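Local coordinates for glutathione S-transferase family protein (Populus trichocarpa, PDB 5F06), which probably conjugates glutathione to electrophilic compounds as a Phi-class glutathione transferase, and binds glutathione in its pocket, at residues Y82-H87 and D160-A165. Sequence-based numbering, arbitrary orientation.
Sequences YDLIRH and DFYSLA
Leu-84 and Leu-164 meet at the buried middle of the contact, CB to CB at 4.4 Å, where the linker after helix 66-76 lies against the start of helix 164-167. Leu-84 CD2 rests near Tyr-162 CE2, the two side chains running alongside each other; Ile-85 CG2 likewise lies beside Leu-164 CD2, 4.0 Å away. The Tyr-162 ring turns its edge toward the face of Tyr-82 in an offset edge-to-face pair, planes at 64°. Arg-201 makes a cation-pi contact with each of these tyrosines. In this GST fold, the 82-87 loop connects the thioredoxin-like N-terminal domain to helix 90-120 of the helical C-terminal domain, so the contact joins the interdomain linker to that second domain. Ser-163 is the N-cap of helix 164-167, its OG accepting from Ala-165 N, while the N-H of Leu-164, in the first turn of the helix, donates to Leu-84 O at 3.0 Å. Tyr-82 swings its ring toward segment 160-165, chi1 -173° placing CG anti to the backbone N, and its OH donates to Tyr-162 O at 2.6 Å, the carbonyl oxygen lying at the edge of the ring. A water donates to the same hydroxyl and accepts from Tyr-162 N, making a second link. Farther out, Arg-86, bent at chi2 and chi3, lays its guanidinium flat on Phe-161, planes 9° apart and NE 3.4 Å from CD1. Asp-83 OD2 sits over the opposite guanidinium face, a long pairing by charge alone, since no N-H points at it; Arg-86 NH1 donates to Asp-83 O at 2.9 Å, and NE pairs with Glu-92. Cutting Arg-86 back to an alanine is likely to strip the cover from one face of Phe-161 and take this salt-bridge partner from Glu-92.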
loop_
_atom_site.group_PDB
_atom_site.type_symbol
_atom_site.label_atom_id
_atom_site.label_comp_id
_atom_site.label_asym_id
_atom_site.label_seq_id
_atom_site.Cartn_x
_atom_site.Cartn_y
_atom_site.Cartn_z
ATOM N N TYR A 82 -22.590 0.141 -4.615
ATOM C CA TYR A 82 -21.751 0.138 -5.803
ATOM C C TYR A 82 -20.715 -0.988 -5.794
ATOM O O TYR A 82 -20.172 -1.351 -4.755
ATOM C CB TYR A 82 -21.033 1.477 -5.975
ATOM C CG TYR A 82 -20.298 1.521 -7.287
ATOM C CD1 TYR A 82 -20.956 1.865 -8.458
ATOM C CD2 TYR A 82 -18.958 1.169 -7.363
ATOM C CE1 TYR A 82 -20.293 1.881 -9.667
ATOM C CE2 TYR A 82 -18.290 1.179 -8.566
ATOM C CZ TYR A 82 -18.961 1.534 -9.716
ATOM O OH TYR A 82 -18.294 1.545 -10.919
ATOM N N ASP A 83 -20.442 -1.510 -6.986
ATOM C CA ASP A 83 -19.499 -2.606 -7.189
ATOM C C ASP A 83 -18.053 -2.100 -7.234
ATOM O O ASP A 83 -17.481 -1.923 -8.314
ATOM C CB ASP A 83 -19.857 -3.338 -8.487
ATOM C CG ASP A 83 -18.995 -4.556 -8.739
ATOM O OD1 ASP A 83 -18.268 -4.989 -7.821
ATOM O OD2 ASP A 83 -19.065 -5.088 -9.867
ATOM N N LEU A 84 -17.466 -1.879 -6.058
ATOM C CA LEU A 84 -16.171 -1.201 -5.955
ATOM C C LEU A 84 -14.966 -2.074 -6.320
ATOM O O LEU A 84 -13.968 -1.552 -6.820
ATOM C CB LEU A 84 -15.967 -0.657 -4.536
ATOM C CG LEU A 84 -16.738 0.605 -4.144
ATOM C CD1 LEU A 84 -16.585 0.885 -2.658
ATOM C CD2 LEU A 84 -16.257 1.804 -4.959
ATOM N N ILE A 85 -15.040 -3.381 -6.056
ATOM C CA ILE A 85 -13.900 -4.264 -6.318
ATOM C C ILE A 85 -14.206 -5.344 -7.361
ATOM O O ILE A 85 -13.398 -6.243 -7.587
ATOM C CB ILE A 85 -13.395 -4.929 -5.016
ATOM C CG1 ILE A 85 -14.493 -5.766 -4.352
ATOM C CG2 ILE A 85 -12.873 -3.853 -4.059
ATOM C CD1 ILE A 85 -13.985 -6.645 -3.217
ATOM N N ARG A 86 -15.368 -5.230 -8.003
ATOM C CA ARG A 86 -15.695 -6.001 -9.207
ATOM C C ARG A 86 -15.823 -7.502 -8.920
ATOM O O ARG A 86 -15.082 -8.324 -9.458
ATOM C CB ARG A 86 -14.641 -5.744 -10.290
ATOM C CG ARG A 86 -14.218 -4.276 -10.416
ATOM C CD ARG A 86 -15.409 -3.325 -10.522
ATOM N NE ARG A 86 -16.139 -3.476 -11.772
ATOM C CZ ARG A 86 -17.247 -2.806 -12.074
ATOM N NH1 ARG A 86 -17.762 -1.937 -11.211
ATOM N NH2 ARG A 86 -17.842 -3.001 -13.239
ATOM N N HIS A 87 -16.805 -7.848 -8.092
ATOM C CA HIS A 87 -16.950 -9.209 -7.572
ATOM C C HIS A 87 -17.485 -10.241 -8.572
ATOM O O HIS A 87 -17.616 -11.416 -8.225
ATOM C CB HIS A 87 -17.868 -9.192 -6.344
ATOM C CG HIS A 87 -19.296 -8.873 -6.660
ATOM N ND1 HIS A 87 -19.757 -7.583 -6.799
ATOM C CD2 HIS A 87 -20.365 -9.678 -6.862
ATOM C CE1 HIS A 87 -21.049 -7.605 -7.076
ATOM N NE2 HIS A 87 -21.443 -8.865 -7.120
ATOM N N ASP A 160 -13.009 0.986 -17.684
ATOM C CA ASP A 160 -14.136 1.870 -17.983
ATOM C C ASP A 160 -15.228 1.737 -16.921
ATOM O O ASP A 160 -16.417 1.705 -17.233
ATOM C CB ASP A 160 -14.698 1.562 -19.378
ATOM C CG ASP A 160 -13.762 2.003 -20.493
ATOM O OD1 ASP A 160 -13.193 3.111 -20.394
ATOM O OD2 ASP A 160 -13.591 1.240 -21.467
ATOM N N PHE A 161 -14.802 1.655 -15.664
ATOM C CA PHE A 161 -15.708 1.593 -14.519
ATOM C C PHE A 161 -15.045 2.258 -13.323
ATOM O O PHE A 161 -13.836 2.129 -13.127
ATOM C CB PHE A 161 -16.060 0.145 -14.177
ATOM C CG PHE A 161 -14.856 -0.741 -14.027
ATOM C CD1 PHE A 161 -14.199 -0.842 -12.810
ATOM C CD2 PHE A 161 -14.365 -1.456 -15.110
ATOM C CE1 PHE A 161 -13.085 -1.644 -12.676
ATOM C CE2 PHE A 161 -13.251 -2.260 -14.979
ATOM C CZ PHE A 161 -12.612 -2.353 -13.760
ATOM N N TYR A 162 -15.834 2.980 -12.535
ATOM C CA TYR A 162 -15.356 3.504 -11.265
ATOM C C TYR A 162 -15.027 2.333 -10.341
ATOM O O TYR A 162 -15.736 1.325 -10.342
ATOM C CB TYR A 162 -16.407 4.415 -10.639
ATOM C CG TYR A 162 -15.985 5.081 -9.350
ATOM C CD1 TYR A 162 -15.051 6.109 -9.349
ATOM C CD2 TYR A 162 -16.539 4.700 -8.136
ATOM C CE1 TYR A 162 -14.675 6.729 -8.177
ATOM C CE2 TYR A 162 -16.167 5.314 -6.956
ATOM C CZ TYR A 162 -15.238 6.327 -6.980
ATOM O OH TYR A 162 -14.873 6.940 -5.804
ATOM N N SER A 163 -13.949 2.453 -9.572
ATOM C CA SER A 163 -13.569 1.394 -8.639
ATOM C C SER A 163 -12.892 1.931 -7.379
ATOM O O SER A 163 -12.689 3.135 -7.227
ATOM C CB SER A 163 -12.639 0.395 -9.324
ATOM O OG SER A 163 -11.302 0.861 -9.315
ATOM N N LEU A 164 -12.549 1.014 -6.482
ATOM C CA LEU A 164 -11.854 1.353 -5.245
ATOM C C LEU A 164 -10.537 2.077 -5.527
ATOM O O LEU A 164 -10.094 2.907 -4.730
ATOM C CB LEU A 164 -11.595 0.086 -4.425
ATOM C CG LEU A 164 -11.068 0.308 -3.008
ATOM C CD1 LEU A 164 -12.125 0.963 -2.124
ATOM C CD2 LEU A 164 -10.608 -1.018 -2.419
ATOM N N ALA A 165 -9.919 1.760 -6.663
ATOM C CA ALA A 165 -8.675 2.404 -7.076
ATOM C C ALA A 165 -8.843 3.916 -7.178
ATOM O O ALA A 165 -8.051 4.669 -6.615
ATOM C CB ALA A 165 -8.194 1.833 -8.408
HETATM O O HOH W 1 -18.586 3.278 -13.396
#